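Local coordinates for Ice-binding protein isoform1a (Antarctomyces psychrotrophicus, PDB 7BWY) that probably binds ice, matching water positions on the prism planes, as an antifreeze protein built on a right-handed beta-solenoid, at residues A99-Y104 against V125-L130; V108-V113 against S140-T145; T132-Y137 against W155-S160. The protein carries 2 engineered substitutions. All coordinates share one frame; numbering follows the deposited sequence.

Contact 1 (A99-Y104 against V125-L130); sequences AGVYKY and VWVFQL
Val-125 opens the pairing by offering its carbonyl O to Gly-100 N, 2.8 Å away. The methyl of Ala-99 rests against the same oxygen. Trp-126 has CG anti to its carbonyl carbon (chi1 -67°), and the indole reaches toward the first strand. Ala-99 CA sits over one face of the Trp-126 five-membered ring, 4.0 Å from its centroid, in a CH-pi contact. Indole NE1 bonds to Phe-97 O, which fixes the ring rotation. CD1 of Trp-126 also touches Tyr-102 CE1 at 4.1 Å. At Gly-100 a CB would run into Tyr-102 CE1, and the backbone angles there would push it onto the preceding carbonyl O. Val-127 is gripped through both backbone polar atoms, N by Gly-100 O and O by Tyr-102 N. Val-127 CB meets Val-101 CG2 at 4.0 Å, and the two valines point the same way. Phe-128 lies beside Tyr-102 with the ring planes 23° apart. The Tyr-102 and Phe-128 centroids are 5.4 Å apart, and the rings are slid until they barely overlap. The edge of Phe-128 faces Tyr-104 CE1. Gln-129 N makes a short, straight bond to Tyr-102 O, 2.6 Å and 172°, and Gln-129 O accepts from Tyr-104 N. Its extended side chain passes over Val-101, with Gln-129 CD 3.4 Å from Val-101 CG1. NE2 goes on to Gly-77 O and Leu-80 O, tying the strand to the end of helix 61-79. Leu-130 closes the row, its CD2 packed 3.6 Å from Tyr-104 CD1. Parallel strands in exact register, with Trp-126, Phe-128, Tyr-102, Tyr-104 and Leu-130 side by side on the inner face and Val-101, Val-127, Lys-103 and Gln-129 on the other, are characteristic of successive coils of a beta-helix.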
loop_
_atom_site.group_PDB
_atom_site.type_symbol
_atom_site.label_atom_id
_atom_site.label_comp_id
_atom_site.label_asym_id
_atom_site.label_seq_id
_atom_site.Cartn_x
_atom_site.Cartn_y
_atom_site.Cartn_z
ATOM N N ALA A 99 -3.693 -17.168 -2.695
ATOM C CA ALA A 99 -2.422 -16.895 -2.040
ATOM C C ALA A 99 -1.243 -17.124 -2.961
ATOM O O ALA A 99 -1.226 -18.087 -3.730
ATOM C CB ALA A 99 -2.267 -17.747 -0.822
ATOM N N GLY A 100 -0.234 -16.252 -2.872
ATOM C CA GLY A 100 0.801 -16.427 -3.878
ATOM C C GLY A 100 1.790 -15.273 -3.911
ATOM O O GLY A 100 1.537 -14.210 -3.337
ATOM N N VAL A 101 2.927 -15.501 -4.583
ATOM C CA VAL A 101 3.866 -14.429 -4.877
ATOM C C VAL A 101 3.813 -14.264 -6.386
ATOM O O VAL A 101 4.182 -15.187 -7.146
ATOM C CB VAL A 101 5.290 -14.671 -4.319
ATOM C CG1 VAL A 101 6.283 -13.548 -4.708
ATOM C CG2 VAL A 101 5.228 -14.821 -2.791
ATOM N N TYR A 102 3.197 -13.129 -6.778
ATOM C CA TYR A 102 2.897 -12.907 -8.187
ATOM C C TYR A 102 3.866 -11.837 -8.675
ATOM O O TYR A 102 4.042 -10.793 -8.025
ATOM C CB TYR A 102 1.460 -12.422 -8.357
ATOM C CG TYR A 102 0.380 -13.413 -8.013
ATOM C CD1 TYR A 102 0.068 -13.705 -6.696
ATOM C CD2 TYR A 102 -0.346 -14.028 -9.024
ATOM C CE1 TYR A 102 -0.969 -14.575 -6.389
ATOM C CE2 TYR A 102 -1.374 -14.913 -8.733
ATOM C CZ TYR A 102 -1.647 -15.218 -7.411
ATOM O OH TYR A 102 -2.645 -16.105 -7.123
ATOM N N LYS A 103 4.501 -12.144 -9.795
ATOM C CA LYS A 103 5.625 -11.403 -10.318
ATOM C C LYS A 103 5.149 -10.773 -11.625
ATOM O O LYS A 103 4.749 -11.476 -12.539
ATOM C CB LYS A 103 6.745 -12.410 -10.580
ATOM C CG LYS A 103 7.781 -12.004 -11.608
ATOM C CD LYS A 103 8.971 -12.949 -11.630
ATOM C CE LYS A 103 10.033 -12.481 -12.608
ATOM N NZ LYS A 103 9.452 -12.456 -13.982
ATOM N N TYR A 104 5.228 -9.449 -11.734
ATOM C CA TYR A 104 4.900 -8.802 -13.004
ATOM C C TYR A 104 6.106 -7.981 -13.429
ATOM O O TYR A 104 6.617 -7.219 -12.611
ATOM C CB TYR A 104 3.702 -7.850 -12.829
ATOM C CG TYR A 104 2.374 -8.511 -12.538
ATOM C CD1 TYR A 104 2.061 -8.963 -11.264
ATOM C CD2 TYR A 104 1.421 -8.661 -13.546
ATOM C CE1 TYR A 104 0.848 -9.604 -11.023
ATOM C CE2 TYR A 104 0.187 -9.249 -13.309
ATOM C CZ TYR A 104 -0.095 -9.742 -12.037
ATOM O OH TYR A 104 -1.295 -10.392 -11.803
ATOM N N VAL A 125 -1.575 -15.439 2.000
ATOM C CA VAL A 125 -0.658 -14.322 1.866
ATOM C C VAL A 125 -0.535 -13.989 0.384
ATOM O O VAL A 125 -0.530 -14.888 -0.460
ATOM C CB VAL A 125 0.719 -14.480 2.515
ATOM C CG1 VAL A 125 1.665 -13.388 1.954
ATOM C CG2 VAL A 125 0.638 -14.337 4.041
ATOM N N TRP A 126 -0.604 -12.682 0.075
ATOM C CA TRP A 126 -0.364 -12.260 -1.302
ATOM C C TRP A 126 0.825 -11.306 -1.307
ATOM O O TRP A 126 0.880 -10.329 -0.518
ATOM C CB TRP A 126 -1.601 -11.566 -1.930
ATOM C CG TRP A 126 -2.785 -12.440 -2.153
ATOM C CD1 TRP A 126 -3.142 -13.049 -3.322
ATOM C CD2 TRP A 126 -3.733 -12.872 -1.154
ATOM N NE1 TRP A 126 -4.270 -13.798 -3.124
ATOM C CE2 TRP A 126 -4.655 -13.705 -1.807
ATOM C CE3 TRP A 126 -3.850 -12.665 0.225
ATOM C CZ2 TRP A 126 -5.704 -14.330 -1.128
ATOM C CZ3 TRP A 126 -4.923 -13.216 0.894
ATOM C CH2 TRP A 126 -5.826 -14.040 0.214
ATOM N N VAL A 127 1.756 -11.583 -2.236
ATOM C CA VAL A 127 2.835 -10.636 -2.450
ATOM C C VAL A 127 2.857 -10.372 -3.933
ATOM O O VAL A 127 3.076 -11.291 -4.728
ATOM C CB VAL A 127 4.210 -11.091 -1.926
ATOM C CG1 VAL A 127 5.248 -10.021 -2.227
ATOM C CG2 VAL A 127 4.164 -11.300 -0.408
ATOM N N PHE A 128 2.552 -9.109 -4.273
ATOM C CA PHE A 128 2.500 -8.662 -5.669
ATOM C C PHE A 128 3.811 -7.940 -5.965
ATOM O O PHE A 128 4.105 -6.870 -5.406
ATOM C CB PHE A 128 1.259 -7.793 -5.912
ATOM C CG PHE A 128 -0.034 -8.569 -5.889
ATOM C CD1 PHE A 128 -0.448 -9.286 -6.995
ATOM C CD2 PHE A 128 -0.854 -8.566 -4.772
ATOM C CE1 PHE A 128 -1.613 -10.038 -6.958
ATOM C CE2 PHE A 128 -2.032 -9.301 -4.743
ATOM C CZ PHE A 128 -2.400 -10.072 -5.825
ATOM N N GLN A 129 4.647 -8.581 -6.781
ATOM C CA GLN A 129 5.939 -8.001 -7.075
ATOM C C GLN A 129 5.750 -7.300 -8.398
ATOM O O GLN A 129 5.756 -7.958 -9.436
ATOM C CB GLN A 129 7.018 -9.082 -7.180
ATOM C CG GLN A 129 7.069 -9.997 -5.953
ATOM C CD GLN A 129 8.151 -11.038 -6.129
ATOM O OE1 GLN A 129 8.193 -11.742 -7.143
ATOM N NE2 GLN A 129 9.046 -11.112 -5.148
ATOM N N LEU A 130 5.568 -5.974 -8.308
ATOM C CA LEU A 130 5.288 -5.161 -9.484
ATOM C C LEU A 130 6.580 -4.448 -9.824
ATOM O O LEU A 130 7.000 -3.514 -9.113
ATOM C CB LEU A 130 4.150 -4.176 -9.143
ATOM C CG LEU A 130 2.894 -4.791 -8.511
ATOM C CD1 LEU A 130 1.790 -3.780 -8.358
ATOM C CD2 LEU A 130 2.388 -5.976 -9.307
#

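Contact 2 (V108-V113 against S140-T145)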
loop_
_atom_site.group_PDB
_atom_site.type_symbol
_atom_site.label_atom_id
_atom_site.label_comp_id
_atom_site.label_asym_id
_atom_site.label_seq_id
_atom_site.Cartn_x
_atom_site.Cartn_y
_atom_site.Cartn_z
ATOM N N VAL A 108 1.504 -2.246 -14.426
ATOM C CA VAL A 108 0.225 -2.937 -14.357
ATOM C C VAL A 108 -0.854 -1.914 -14.029
ATOM O O VAL A 108 -0.625 -0.902 -13.335
ATOM C CB VAL A 108 0.182 -4.119 -13.360
ATOM C CG1 VAL A 108 1.259 -5.153 -13.646
ATOM C CG2 VAL A 108 0.354 -3.620 -11.948
ATOM N N GLY A 109 -2.063 -2.230 -14.487
ATOM C CA GLY A 109 -3.171 -1.419 -14.049
ATOM C C GLY A 109 -4.307 -2.288 -13.510
ATOM O O GLY A 109 -4.429 -3.467 -13.850
ATOM N N LEU A 110 -5.125 -1.677 -12.656
ATOM C CA LEU A 110 -6.304 -2.320 -12.098
ATOM C C LEU A 110 -7.523 -1.489 -12.495
ATOM O O LEU A 110 -7.782 -0.413 -11.937
ATOM C CB LEU A 110 -6.182 -2.436 -10.570
ATOM C CG LEU A 110 -7.431 -2.912 -9.807
ATOM C CD1 LEU A 110 -8.144 -4.035 -10.515
ATOM C CD2 LEU A 110 -7.042 -3.364 -8.422
ATOM N N ASP A 111 -8.261 -2.028 -13.465
ATOM C CA ASP A 111 -9.542 -1.470 -13.851
ATOM C C ASP A 111 -10.633 -2.497 -13.561
ATOM O O ASP A 111 -10.537 -3.613 -14.002
ATOM C CB ASP A 111 -9.534 -1.071 -15.329
ATOM C CG ASP A 111 -10.695 -0.127 -15.673
ATOM O OD1 ASP A 111 -11.327 0.496 -14.751
ATOM O OD2 ASP A 111 -10.934 0.024 -16.837
ATOM N N GLY A 112 -11.676 -2.113 -12.834
ATOM C CA GLY A 112 -12.682 -3.093 -12.461
ATOM C C GLY A 112 -12.370 -3.619 -11.063
ATOM O O GLY A 112 -12.057 -2.828 -10.155
ATOM N N VAL A 113 -12.474 -4.946 -10.903
ATOM C CA VAL A 113 -12.460 -5.583 -9.582
ATOM C C VAL A 113 -11.437 -6.703 -9.591
ATOM O O VAL A 113 -11.409 -7.498 -10.549
ATOM C CB VAL A 113 -13.820 -6.173 -9.229
ATOM C CG1 VAL A 113 -13.683 -6.824 -7.861
ATOM C CG2 VAL A 113 -14.871 -5.050 -9.222
ATOM N N SER A 140 -12.080 1.680 -9.280
ATOM C CA SER A 140 -11.640 0.289 -9.323
ATOM C C SER A 140 -11.659 -0.266 -7.887
ATOM O O SER A 140 -11.695 0.495 -6.916
ATOM C CB SER A 140 -10.258 0.184 -9.919
ATOM O OG SER A 140 -9.290 0.737 -9.032
ATOM N N SER A 141 -11.679 -1.591 -7.716
ATOM C CA SER A 141 -11.736 -2.060 -6.329
ATOM C C SER A 141 -11.020 -3.393 -6.183
ATOM O O SER A 141 -10.985 -4.202 -7.119
ATOM C CB SER A 141 -13.156 -2.221 -5.883
ATOM O OG SER A 141 -13.209 -2.199 -4.485
ATOM N N ILE A 142 -10.494 -3.621 -4.986
ATOM C CA ILE A 142 -10.012 -4.944 -4.605
ATOM C C ILE A 142 -10.958 -5.515 -3.549
ATOM O O ILE A 142 -11.225 -4.880 -2.530
ATOM C CB ILE A 142 -8.547 -4.857 -4.120
ATOM C CG1 ILE A 142 -7.606 -4.531 -5.287
ATOM C CG2 ILE A 142 -8.126 -6.140 -3.437
ATOM C CD1 ILE A 142 -6.416 -3.809 -4.816
ATOM N N ILE A 143 -11.422 -6.760 -3.775
ATOM C CA ILE A 143 -12.378 -7.457 -2.913
ATOM C C ILE A 143 -11.691 -8.661 -2.234
ATOM O O ILE A 143 -10.957 -9.375 -2.911
ATOM C CB ILE A 143 -13.566 -7.891 -3.822
ATOM C CG1 ILE A 143 -14.415 -6.685 -4.221
ATOM C CG2 ILE A 143 -14.464 -8.905 -3.165
ATOM C CD1 ILE A 143 -14.879 -5.842 -3.058
ATOM N N LEU A 144 -11.966 -8.892 -0.931
ATOM C CA LEU A 144 -11.463 -10.027 -0.129
ATOM C C LEU A 144 -12.544 -11.092 -0.010
ATOM O O LEU A 144 -13.668 -10.779 0.307
ATOM C CB LEU A 144 -11.147 -9.551 1.297
ATOM C CG LEU A 144 -10.139 -8.411 1.277
ATOM C CD1 LEU A 144 -9.684 -7.950 2.644
ATOM C CD2 LEU A 144 -8.988 -8.787 0.382
ATOM N N THR A 145 -12.223 -12.359 -0.199
ATOM C CA THR A 145 -13.240 -13.378 -0.008
ATOM C C THR A 145 -12.639 -14.601 0.714
ATOM O O THR A 145 -11.418 -14.785 0.732
ATOM C CB THR A 145 -13.880 -13.653 -1.375
ATOM O OG1 THR A 145 -15.042 -14.399 -1.061
ATOM C CG2 THR A 145 -13.024 -14.481 -2.302
#
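Gly-112 O accepts a hydrogen bond from Ser-141 N at 2.8 Å, and one step on Val-113 and Ser-141 form a parallel bridge. Val-113 CA adds a CA-H...O contact of 3.2 Å to Ser-141 O. The chain turns through Asp-111 and Gly-112. At Gly-112 the backbone angles would bring a CB too close to the carbonyl O of Asp-111. Before the turn, Leu-110 carries the inner part of the contact. Its CG is anti to the backbone N (chi1 172°), which sends CD2 across to Ile-142. Leu-110 CD2 lies 3.4 Å from Ile-142 CG1, tighter than usual for two carbons. Ser-140 CB sits against the backbone of the same leucine, 3.2 Å from Leu-110 O. Ser-140 OG lies near Leu-110 CG, but its hydrogen bond is with Tyr-137 O within its own coil. With an alanine here in place of Leu-110, Ile-142 would probably lose one of its packing partners and a gap would open beside its CG1. Ile-142 is also packed by Leu-114, Leu-116 and Leu-169, which places it in the core. After the turn, Val-113 and Ile-143 meet on the outer side. The two side chains slant across each other, with Val-113 CG1 3.7 Å from Ile-143 CG1. Leu-110 is buried, whereas Val-113 is exposed. This is a corner of the beta-solenoid, where the chain passes from strand 108-110 into strand 113-117, which pairs in parallel with strand 141-145 of the next coil.

Contact 3 (T132-Y137 against W155-S160); sequences TTLVTY and WIVGYS. Engineered in segment 155-160: Tyr-159 (natural residue Ser).
Tyr-159 lays one face of its ring against Thr-132, and the two side chains point the same way. Thr-132 CB stands 3.8 Å from the Tyr-159 ring centroid, 15° off the normal, which makes a CH-pi contact. Thr-132 CG2 continues along the ring and reaches Tyr-159 CZ at 3.8 Å. Tyr-159 CG is anti to its carbonyl carbon (chi1 -73°), a torsion that sets the ring alongside the threonine. Thr-133 comes to the same ring from another direction, its CG2 at the edge, 3.9 Å from Tyr-159 CD2. Tyr-159 is an engineered residue where the natural sequence has serine, so this ring packing belongs to the deposited variant. Two backbone bonds join the segments. Tyr-159 N bonds to Thr-132 O at 2.7 Å, approaching from above the carbonyl plane, 37° out of it. Leu-134 N gives a longer bond of 3.2 Å to Ser-160 O, tilted from that carbonyl plane. Here neighbouring coils of the right-handed beta-helix turn the corner between the face with strand 153-157 and the face with strand 134-136. Ser-160 OG bonds to Leu-178 N, a side-chain link to the next coil. Inside the corner Leu-134 points toward the 155-160 segment. Leu-134 CB meets Val-157 CG2 at 4.3 Å, while its CD2 approaches Trp-155 CE3 obliquely and more loosely. Val-157 CG1 presses against Thr-132 O, 3.4 Å away. The indole of Trp-155 is fixed from elsewhere, by a bond from NE1 to Glu-170 O and by stacking on Phe-128.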
loop_
_atom_site.group_PDB
_atom_site.type_symbol
_atom_site.label_atom_id
_atom_site.label_comp_id
_atom_site.label_asym_id
_atom_site.label_seq_id
_atom_site.Cartn_x
_atom_site.Cartn_y
_atom_site.Cartn_z
ATOM N N THR A 132 7.558 -2.342 -11.889
ATOM C CA THR A 132 7.638 -0.919 -12.193
ATOM C C THR A 132 6.484 -0.190 -11.523
ATOM O O THR A 132 6.507 -0.010 -10.296
ATOM C CB THR A 132 7.786 -0.653 -13.703
ATOM O OG1 THR A 132 6.574 -0.977 -14.388
ATOM C CG2 THR A 132 8.989 -1.301 -14.367
ATOM N N THR A 133 5.482 0.247 -12.322
ATOM C CA THR A 133 4.447 1.111 -11.755
ATOM C C THR A 133 3.209 0.287 -11.414
ATOM O O THR A 133 2.958 -0.724 -12.039
ATOM C CB THR A 133 4.072 2.287 -12.681
ATOM O OG1 THR A 133 3.745 1.713 -13.946
ATOM C CG2 THR A 133 5.174 3.322 -12.841
ATOM N N LEU A 134 2.413 0.765 -10.464
ATOM C CA LEU A 134 1.014 0.335 -10.333
ATOM C C LEU A 134 0.098 1.542 -10.540
ATOM O O LEU A 134 0.251 2.595 -9.861
ATOM C CB LEU A 134 0.815 -0.208 -8.897
ATOM C CG LEU A 134 -0.641 -0.397 -8.458
ATOM C CD1 LEU A 134 -1.301 -1.517 -9.260
ATOM C CD2 LEU A 134 -0.672 -0.707 -6.969
ATOM N N VAL A 135 -0.913 1.356 -11.401
ATOM C CA VAL A 135 -1.968 2.355 -11.533
ATOM C C VAL A 135 -3.326 1.722 -11.233
ATOM O O VAL A 135 -3.721 0.746 -11.866
ATOM C CB VAL A 135 -1.949 2.998 -12.956
ATOM C CG1 VAL A 135 -2.994 4.094 -13.089
ATOM C CG2 VAL A 135 -0.621 3.675 -13.198
ATOM N N THR A 136 -4.094 2.272 -10.299
ATOM C CA THR A 136 -5.479 1.791 -10.320
ATOM C C THR A 136 -6.429 2.831 -10.917
ATOM O O THR A 136 -6.269 4.033 -10.655
ATOM C CB THR A 136 -5.912 1.363 -8.909
ATOM O OG1 THR A 136 -6.090 2.520 -8.077
ATOM C CG2 THR A 136 -4.890 0.434 -8.283
ATOM N N TYR A 137 -7.515 2.370 -11.548
ATOM C CA TYR A 137 -8.447 3.248 -12.252
ATOM C C TYR A 137 -9.570 3.756 -11.358
ATOM O O TYR A 137 -9.757 3.263 -10.248
ATOM C CB TYR A 137 -8.874 2.601 -13.563
ATOM C CG TYR A 137 -7.715 2.606 -14.522
ATOM C CD1 TYR A 137 -7.257 3.807 -15.068
ATOM C CD2 TYR A 137 -6.950 1.477 -14.727
ATOM C CE1 TYR A 137 -6.140 3.868 -15.885
ATOM C CE2 TYR A 137 -5.850 1.505 -15.565
ATOM C CZ TYR A 137 -5.449 2.692 -16.159
ATOM O OH TYR A 137 -4.330 2.689 -16.957
ATOM N N TRP A 155 1.736 -5.041 -1.631
ATOM C CA TRP A 155 1.911 -4.504 -2.973
ATOM C C TRP A 155 3.338 -3.980 -2.977
ATOM O O TRP A 155 3.607 -2.948 -2.345
ATOM C CB TRP A 155 0.855 -3.401 -3.273
ATOM C CG TRP A 155 -0.560 -3.910 -3.242
ATOM C CD1 TRP A 155 -1.467 -3.854 -2.208
ATOM C CD2 TRP A 155 -1.222 -4.617 -4.320
ATOM N NE1 TRP A 155 -2.666 -4.454 -2.589
ATOM C CE2 TRP A 155 -2.526 -4.947 -3.866
ATOM C CE3 TRP A 155 -0.837 -4.962 -5.626
ATOM C CZ2 TRP A 155 -3.431 -5.633 -4.678
ATOM C CZ3 TRP A 155 -1.727 -5.663 -6.422
ATOM C CH2 TRP A 155 -3.002 -5.988 -5.956
ATOM N N ILE A 156 4.221 -4.678 -3.704
ATOM C CA ILE A 156 5.632 -4.334 -3.651
ATOM C C ILE A 156 5.890 -3.618 -4.961
ATOM O O ILE A 156 5.991 -4.253 -6.032
ATOM C CB ILE A 156 6.518 -5.594 -3.498
ATOM C CG1 ILE A 156 6.085 -6.416 -2.282
ATOM C CG2 ILE A 156 7.958 -5.152 -3.324
ATOM C CD1 ILE A 156 6.148 -5.595 -1.022
ATOM N N VAL A 157 5.989 -2.281 -4.883
ATOM C CA VAL A 157 5.937 -1.540 -6.147
ATOM C C VAL A 157 7.341 -1.034 -6.499
ATOM O O VAL A 157 7.931 -0.232 -5.775
ATOM C CB VAL A 157 4.937 -0.376 -6.007
ATOM C CG1 VAL A 157 4.898 0.426 -7.318
ATOM C CG2 VAL A 157 3.556 -0.900 -5.602
ATOM N N GLY A 158 7.880 -1.522 -7.607
ATOM C CA GLY A 158 9.257 -1.232 -7.961
ATOM C C GLY A 158 9.507 0.262 -8.228
ATOM O O GLY A 158 10.608 0.718 -8.001
ATOM N N TYR A 159 8.541 1.009 -8.776
ATOM C CA TYR A 159 8.683 2.453 -8.986
ATOM C C TYR A 159 7.716 3.186 -8.060
ATOM O O TYR A 159 8.013 3.348 -6.861
ATOM C CB TYR A 159 8.315 2.791 -10.426
ATOM C CG TYR A 159 9.293 2.398 -11.513
ATOM C CD1 TYR A 159 10.473 1.703 -11.247
ATOM C CD2 TYR A 159 9.055 2.774 -12.852
ATOM C CE1 TYR A 159 11.371 1.380 -12.265
ATOM C CE2 TYR A 159 9.934 2.456 -13.890
ATOM C CZ TYR A 159 11.095 1.748 -13.579
ATOM O OH TYR A 159 11.936 1.349 -14.567
ATOM N N SER A 160 6.535 3.578 -8.603
ATOM C CA SER A 160 5.582 4.341 -7.795
ATOM C C SER A 160 4.176 3.801 -8.057
ATOM O O SER A 160 3.917 3.237 -9.119
ATOM C CB SER A 160 5.660 5.825 -8.139
ATOM O OG SER A 160 6.985 6.314 -7.949
#

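Overall arrangement
The three contacts lie in one beta-solenoid, with centres about 12 to 14 Å apart. Contacts 1 and 2 alternate along the chain, as do contacts 2 and 3; contact 1 closes before contact 3 opens. Contact 1 joins strands 100-104 and 126-130. Strand 153-157 of contact 3 is the next neighbour of 126-130, and Phe-128 O probably bonds to Ile-156 N. Strands 108-110 and 134-136 pair in a second sheet, which links contacts 2 and 3. Strand 141-145 belongs to a third. Leu-130 touches Val-108, and Ile-142 touches Trp-155, so all three meet in a shared core. Stacked coils of this kind give a regular wall, which is consistent with ice binding.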